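Local coordinates for protein putative uronate isomerase (Thermotoga maritima, PDB 4NAR) that is of uncertain function but may act as a lactate racemase, at residues L138-T151 with I210-V224. Residues are numbered along the deposited sequence; the frame is centred on the assembly and turned at random.
Sequences LFEDFDAIFFINGT and IFEKIKARSFTLNMV. With ACT (acetate ion), chain E.
Asn149 reaches across to Thr220 and Asn222 where parallel strands 144-150 and 217-224 run side by side inside a mixed sheet. Its CG sits between the backbone N and the carbonyl carbon (chi1 52°), which brings the amide nearer to the neighbouring strand. Asn149 ND2 then donates to Thr220 OG1 at 3.0 Å, nearly straight and in the amide plane, while OD1 accepts from Gly162 N. Asn222, its amide turned 65° from that of Asn149, brings OD1 to 2.7 Å from Thr151 OG1, which also lies within reach of Ser160 O. Thr220 and Asn222 suit this end of the face: their polar groups meet Asn149 and Thr151 while their side chains also touch helix 241-259. With an alanine here instead of Asn149, Gly162 N and Thr220 OG1 are likely to lose their amide partners. Ala216, just before its strand, points its methyl at Ile145, on the Asn149 face, CB 3.7 Å from Ile145 CG1. On the other face the rings of Phe146 and Phe219 are near parallel (16°) but slid apart; Phe146 CE2 lies 3.5 Å from Phe219 CD2. Gly150 N, with Gly161 N and Arg41, holds an acetate probably taken from the crystallisation liquor, consistent with an anion-accepting spot beside the strand end.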
loop_
_atom_site.group_PDB
_atom_site.type_symbol
_atom_site.label_atom_id
_atom_site.label_comp_id
_atom_site.label_asym_id
_atom_site.label_seq_id
_atom_site.Cartn_x
_atom_site.Cartn_y
_atom_site.Cartn_z
ATOM N N LEU A 138 -16.647 0.457 11.278
ATOM C CA LEU A 138 -16.393 -0.917 11.720
ATOM C C LEU A 138 -17.271 -1.393 12.869
ATOM O O LEU A 138 -17.466 -2.600 13.022
ATOM C CB LEU A 138 -14.935 -1.108 12.125
ATOM C CG LEU A 138 -13.991 -1.149 10.929
ATOM C CD1 LEU A 138 -12.610 -1.578 11.404
ATOM C CD2 LEU A 138 -14.539 -2.070 9.831
ATOM N N PHE A 139 -17.798 -0.462 13.669
ATOM C CA PHE A 139 -18.492 -0.837 14.905
ATOM C C PHE A 139 -19.979 -0.529 14.923
ATOM O O PHE A 139 -20.618 -0.623 15.971
ATOM C CB PHE A 139 -17.785 -0.220 16.115
ATOM C CG PHE A 139 -16.297 -0.398 16.059
ATOM C CD1 PHE A 139 -15.728 -1.660 16.256
ATOM C CD2 PHE A 139 -15.473 0.669 15.739
ATOM C CE1 PHE A 139 -14.352 -1.843 16.165
ATOM C CE2 PHE A 139 -14.091 0.497 15.643
ATOM C CZ PHE A 139 -13.527 -0.768 15.853
ATOM N N GLU A 140 -20.523 -0.168 13.768
ATOM C CA GLU A 140 -21.964 0.053 13.634
ATOM C C GLU A 140 -22.716 -1.276 13.497
ATOM O O GLU A 140 -22.091 -2.340 13.481
ATOM C CB GLU A 140 -22.253 0.975 12.454
ATOM C CG GLU A 140 -21.193 2.045 12.320
ATOM C CD GLU A 140 -21.766 3.404 12.016
ATOM O OE1 GLU A 140 -22.852 3.460 11.389
ATOM O OE2 GLU A 140 -21.130 4.412 12.412
ATOM N N ASP A 141 -24.043 -1.214 13.412
ATOM C CA ASP A 141 -24.856 -2.434 13.375
ATOM C C ASP A 141 -24.791 -3.194 12.041
ATOM O O ASP A 141 -25.802 -3.331 11.347
ATOM C CB ASP A 141 -26.319 -2.120 13.746
ATOM C CG ASP A 141 -26.933 -1.009 12.872
ATOM O OD1 ASP A 141 -26.217 -0.438 12.014
ATOM O OD2 ASP A 141 -28.139 -0.697 13.053
ATOM N N PHE A 142 -23.618 -3.704 11.675
ATOM C CA PHE A 142 -23.526 -4.511 10.457
ATOM C C PHE A 142 -23.670 -5.997 10.751
ATOM O O PHE A 142 -23.242 -6.476 11.799
ATOM C CB PHE A 142 -22.235 -4.232 9.674
ATOM C CG PHE A 142 -22.216 -2.882 9.013
ATOM C CD1 PHE A 142 -23.071 -2.606 7.943
ATOM C CD2 PHE A 142 -21.365 -1.877 9.476
ATOM C CE1 PHE A 142 -23.082 -1.345 7.338
ATOM C CE2 PHE A 142 -21.360 -0.602 8.875
ATOM C CZ PHE A 142 -22.220 -0.337 7.804
ATOM N N ASP A 143 -24.289 -6.721 9.826
ATOM C CA ASP A 143 -24.437 -8.161 9.981
ATOM C C ASP A 143 -23.199 -8.875 9.452
ATOM O O ASP A 143 -22.855 -9.970 9.905
ATOM C CB ASP A 143 -25.692 -8.654 9.258
ATOM C CG ASP A 143 -26.969 -8.129 9.886
ATOM O OD1 ASP A 143 -27.814 -7.578 9.136
ATOM O OD2 ASP A 143 -27.125 -8.268 11.127
ATOM N N ALA A 144 -22.538 -8.257 8.478
ATOM C CA ALA A 144 -21.298 -8.798 7.951
ATOM C C ALA A 144 -20.443 -7.678 7.397
ATOM O O ALA A 144 -20.958 -6.676 6.873
ATOM C CB ALA A 144 -21.558 -9.853 6.883
ATOM N N ILE A 145 -19.133 -7.849 7.541
ATOM C CA ILE A 145 -18.176 -6.920 6.974
ATOM C C ILE A 145 -17.220 -7.712 6.099
ATOM O O ILE A 145 -16.595 -8.676 6.558
ATOM C CB ILE A 145 -17.386 -6.198 8.055
ATOM C CG1 ILE A 145 -18.344 -5.556 9.061
ATOM C CG2 ILE A 145 -16.496 -5.137 7.414
ATOM C CD1 ILE A 145 -17.654 -4.673 10.094
ATOM N N PHE A 146 -17.110 -7.302 4.840
ATOM C CA PHE A 146 -16.299 -8.006 3.864
ATOM C C PHE A 146 -15.131 -7.130 3.502
ATOM O O PHE A 146 -15.308 -6.012 3.031
ATOM C CB PHE A 146 -17.131 -8.282 2.620
ATOM C CG PHE A 146 -18.412 -9.011 2.912
ATOM C CD1 PHE A 146 -19.602 -8.316 3.050
ATOM C CD2 PHE A 146 -18.420 -10.399 3.066
ATOM C CE1 PHE A 146 -20.792 -8.990 3.326
ATOM C CE2 PHE A 146 -19.597 -11.075 3.345
ATOM C CZ PHE A 146 -20.789 -10.370 3.471
ATOM N N PHE A 147 -13.931 -7.621 3.739
ATOM C CA PHE A 147 -12.749 -6.862 3.393
ATOM C C PHE A 147 -12.138 -7.493 2.133
ATOM O O PHE A 147 -11.570 -8.591 2.198
ATOM C CB PHE A 147 -11.725 -6.920 4.527
ATOM C CG PHE A 147 -12.205 -6.346 5.843
ATOM C CD1 PHE A 147 -11.819 -5.064 6.242
ATOM C CD2 PHE A 147 -13.007 -7.106 6.710
ATOM C CE1 PHE A 147 -12.238 -4.536 7.481
ATOM C CE2 PHE A 147 -13.430 -6.591 7.938
ATOM C CZ PHE A 147 -13.040 -5.309 8.328
ATOM N N ILE A 148 -12.260 -6.817 0.994
ATOM C CA ILE A 148 -11.642 -7.300 -0.237
ATOM C C ILE A 148 -10.252 -6.668 -0.324
ATOM O O ILE A 148 -10.096 -5.478 -0.646
ATOM C CB ILE A 148 -12.475 -6.928 -1.485
ATOM C CG1 ILE A 148 -13.941 -7.339 -1.286
ATOM C CG2 ILE A 148 -11.884 -7.577 -2.734
ATOM C CD1 ILE A 148 -14.879 -6.855 -2.387
ATOM N N ASN A 149 -9.231 -7.454 -0.011
ATOM C CA ASN A 149 -7.870 -6.926 0.013
ATOM C C ASN A 149 -7.011 -7.631 -1.042
ATOM O O ASN A 149 -7.451 -8.605 -1.650
ATOM C CB ASN A 149 -7.287 -7.091 1.422
ATOM C CG ASN A 149 -7.418 -8.530 1.944
ATOM O OD1 ASN A 149 -6.458 -9.303 1.883
ATOM N ND2 ASN A 149 -8.606 -8.886 2.471
ATOM N N GLY A 150 -5.793 -7.156 -1.264
ATOM C CA GLY A 150 -4.943 -7.746 -2.281
ATOM C C GLY A 150 -3.496 -7.839 -1.838
ATOM O O GLY A 150 -2.979 -6.928 -1.146
ATOM N N THR A 151 -2.832 -8.922 -2.256
ATOM C CA THR A 151 -1.491 -9.227 -1.750
ATOM C C THR A 151 -0.406 -9.146 -2.822
ATOM O O THR A 151 -0.485 -9.806 -3.871
ATOM C CB THR A 151 -1.433 -10.602 -1.036
ATOM O OG1 THR A 151 -2.271 -10.579 0.133
ATOM C CG2 THR A 151 -0.005 -10.951 -0.638
ATOM N N ILE A 210 -9.019 -4.539 17.615
ATOM C CA ILE A 210 -10.063 -4.104 16.699
ATOM C C ILE A 210 -11.094 -5.210 16.503
ATOM O O ILE A 210 -12.293 -4.985 16.706
ATOM C CB ILE A 210 -9.457 -3.666 15.334
ATOM C CG1 ILE A 210 -8.581 -2.424 15.527
ATOM C CG2 ILE A 210 -10.548 -3.429 14.275
ATOM C CD1 ILE A 210 -7.887 -1.954 14.271
ATOM N N PHE A 211 -10.643 -6.405 16.117
ATOM C CA PHE A 211 -11.588 -7.483 15.819
ATOM C C PHE A 211 -12.383 -7.962 17.024
ATOM O O PHE A 211 -13.495 -8.494 16.889
ATOM C CB PHE A 211 -10.907 -8.636 15.102
ATOM C CG PHE A 211 -10.712 -8.375 13.647
ATOM C CD1 PHE A 211 -11.532 -8.980 12.708
ATOM C CD2 PHE A 211 -9.737 -7.475 13.219
ATOM C CE1 PHE A 211 -11.358 -8.715 11.349
ATOM C CE2 PHE A 211 -9.565 -7.195 11.892
ATOM C CZ PHE A 211 -10.370 -7.812 10.944
ATOM N N GLU A 212 -11.809 -7.749 18.200
ATOM C CA GLU A 212 -12.511 -7.970 19.452
ATOM C C GLU A 212 -13.784 -7.119 19.534
ATOM O O GLU A 212 -14.838 -7.608 19.941
ATOM C CB GLU A 212 -11.593 -7.616 20.614
ATOM C CG GLU A 212 -11.352 -8.756 21.590
ATOM C CD GLU A 212 -11.201 -8.252 23.014
ATOM O OE1 GLU A 212 -10.563 -7.186 23.208
ATOM O OE2 GLU A 212 -11.744 -8.901 23.932
ATOM N N LYS A 213 -13.691 -5.845 19.154
ATOM C CA LYS A 213 -14.831 -4.941 19.299
ATOM C C LYS A 213 -15.854 -5.020 18.145
ATOM O O LYS A 213 -16.999 -4.580 18.293
ATOM C CB LYS A 213 -14.357 -3.503 19.525
ATOM C CG LYS A 213 -13.679 -3.285 20.884
ATOM C CD LYS A 213 -14.641 -3.594 22.042
ATOM C CE LYS A 213 -14.022 -4.597 23.035
ATOM N NZ LYS A 213 -15.057 -5.484 23.665
ATOM N N ILE A 214 -15.453 -5.585 17.007
ATOM C CA ILE A 214 -16.385 -5.801 15.894
ATOM C C ILE A 214 -17.385 -6.898 16.230
ATOM O O ILE A 214 -16.987 -8.023 16.524
ATOM C CB ILE A 214 -15.653 -6.225 14.606
ATOM C CG1 ILE A 214 -14.773 -5.082 14.099
ATOM C CG2 ILE A 214 -16.657 -6.702 13.534
ATOM C CD1 ILE A 214 -13.831 -5.511 13.000
ATOM N N LYS A 215 -18.679 -6.575 16.174
ATOM C CA LYS A 215 -19.725 -7.568 16.438
ATOM C C LYS A 215 -20.253 -8.271 15.189
ATOM O O LYS A 215 -20.723 -9.406 15.274
ATOM C CB LYS A 215 -20.887 -6.956 17.228
ATOM C CG LYS A 215 -20.989 -5.449 17.123
ATOM C CD LYS A 215 -21.222 -4.854 18.515
ATOM C CE LYS A 215 -22.359 -5.568 19.258
ATOM N NZ LYS A 215 -21.940 -6.014 20.621
ATOM N N ALA A 216 -20.189 -7.601 14.039
ATOM C CA ALA A 216 -20.492 -8.263 12.770
ATOM C C ALA A 216 -19.567 -9.468 12.568
ATOM O O ALA A 216 -18.482 -9.526 13.155
ATOM C CB ALA A 216 -20.322 -7.292 11.610
ATOM N N ARG A 217 -19.994 -10.426 11.745
ATOM C CA ARG A 217 -19.075 -11.443 11.218
ATOM C C ARG A 217 -18.140 -10.782 10.200
ATOM O O ARG A 217 -18.597 -10.011 9.348
ATOM C CB ARG A 217 -19.841 -12.578 10.531
ATOM C CG ARG A 217 -20.753 -13.401 11.447
ATOM C CD ARG A 217 -21.394 -14.548 10.660
ATOM N NE ARG A 217 -20.401 -15.526 10.203
ATOM C CZ ARG A 217 -20.674 -16.574 9.427
ATOM N NH1 ARG A 217 -21.919 -16.785 8.996
ATOM N NH2 ARG A 217 -19.694 -17.407 9.074
ATOM N N SER A 218 -16.845 -11.086 10.277
ATOM C CA SER A 218 -15.842 -10.423 9.432
ATOM C C SER A 218 -15.173 -11.345 8.420
ATOM O O SER A 218 -14.589 -12.362 8.794
ATOM C CB SER A 218 -14.738 -9.827 10.303
ATOM O OG SER A 218 -15.218 -8.682 10.971
ATOM N N PHE A 219 -15.186 -10.969 7.149
ATOM C CA PHE A 219 -14.565 -11.825 6.154
ATOM C C PHE A 219 -13.398 -11.175 5.470
ATOM O O PHE A 219 -13.389 -9.971 5.228
ATOM C CB PHE A 219 -15.601 -12.305 5.140
ATOM C CG PHE A 219 -16.744 -13.034 5.785
ATOM C CD1 PHE A 219 -16.620 -14.382 6.121
ATOM C CD2 PHE A 219 -17.910 -12.357 6.137
ATOM C CE1 PHE A 219 -17.664 -15.061 6.763
ATOM C CE2 PHE A 219 -18.968 -13.030 6.783
ATOM C CZ PHE A 219 -18.839 -14.383 7.099
ATOM N N THR A 220 -12.387 -11.982 5.198
ATOM C CA THR A 220 -11.304 -11.545 4.350
ATOM C C THR A 220 -11.441 -12.228 3.000
ATOM O O THR A 220 -11.673 -13.443 2.910
ATOM C CB THR A 220 -9.908 -11.821 4.957
ATOM O OG1 THR A 220 -8.906 -11.456 3.999
ATOM C CG2 THR A 220 -9.727 -13.311 5.343
ATOM N N LEU A 221 -11.353 -11.426 1.952
ATOM C CA LEU A 221 -11.371 -11.926 0.592
ATOM C C LEU A 221 -10.051 -11.433 -0.007
ATOM O O LEU A 221 -9.961 -10.311 -0.519
ATOM C CB LEU A 221 -12.611 -11.402 -0.151
ATOM C CG LEU A 221 -13.948 -11.782 0.515
ATOM C CD1 LEU A 221 -14.380 -10.783 1.580
ATOM C CD2 LEU A 221 -15.068 -11.970 -0.505
ATOM N N ASN A 222 -9.019 -12.268 0.130
ATOM C CA ASN A 222 -7.637 -11.893 -0.144
ATOM C C ASN A 222 -7.253 -12.292 -1.582
ATOM O O ASN A 222 -7.097 -13.478 -1.905
ATOM C CB ASN A 222 -6.719 -12.563 0.889
ATOM C CG ASN A 222 -5.325 -11.929 0.957
ATOM O OD1 ASN A 222 -4.844 -11.327 -0.017
ATOM N ND2 ASN A 222 -4.672 -12.058 2.120
HETATM N N MSE A 223 -7.123 -11.289 -2.442
HETATM C CA MSE A 223 -6.844 -11.505 -3.854
HETATM C C MSE A 223 -5.353 -11.640 -4.135
HETATM O O MSE A 223 -4.517 -11.008 -3.476
HETATM C CB MSE A 223 -7.356 -10.317 -4.664
HETATM C CG MSE A 223 -8.873 -10.147 -4.688
HETATM SE SE MSE A 223 -9.330 -8.466 -5.577
HETATM C CE MSE A 223 -8.395 -7.201 -4.436
ATOM N N VAL A 224 -5.022 -12.452 -5.135
ATOM C CA VAL A 224 -3.679 -12.452 -5.713
ATOM C C VAL A 224 -3.828 -12.438 -7.242
ATOM O O VAL A 224 -4.709 -13.118 -7.800
ATOM C CB VAL A 224 -2.839 -13.666 -5.238
ATOM C CG1 VAL A 224 -1.397 -13.536 -5.699
ATOM C CG2 VAL A 224 -2.883 -13.793 -3.725
HETATM C C ACT E . -4.484 -3.707 1.066
HETATM O O ACT E . -3.300 -3.912 1.387
HETATM O OXT ACT E . -5.069 -4.702 0.603
HETATM C CH3 ACT E . -5.128 -2.356 1.233
#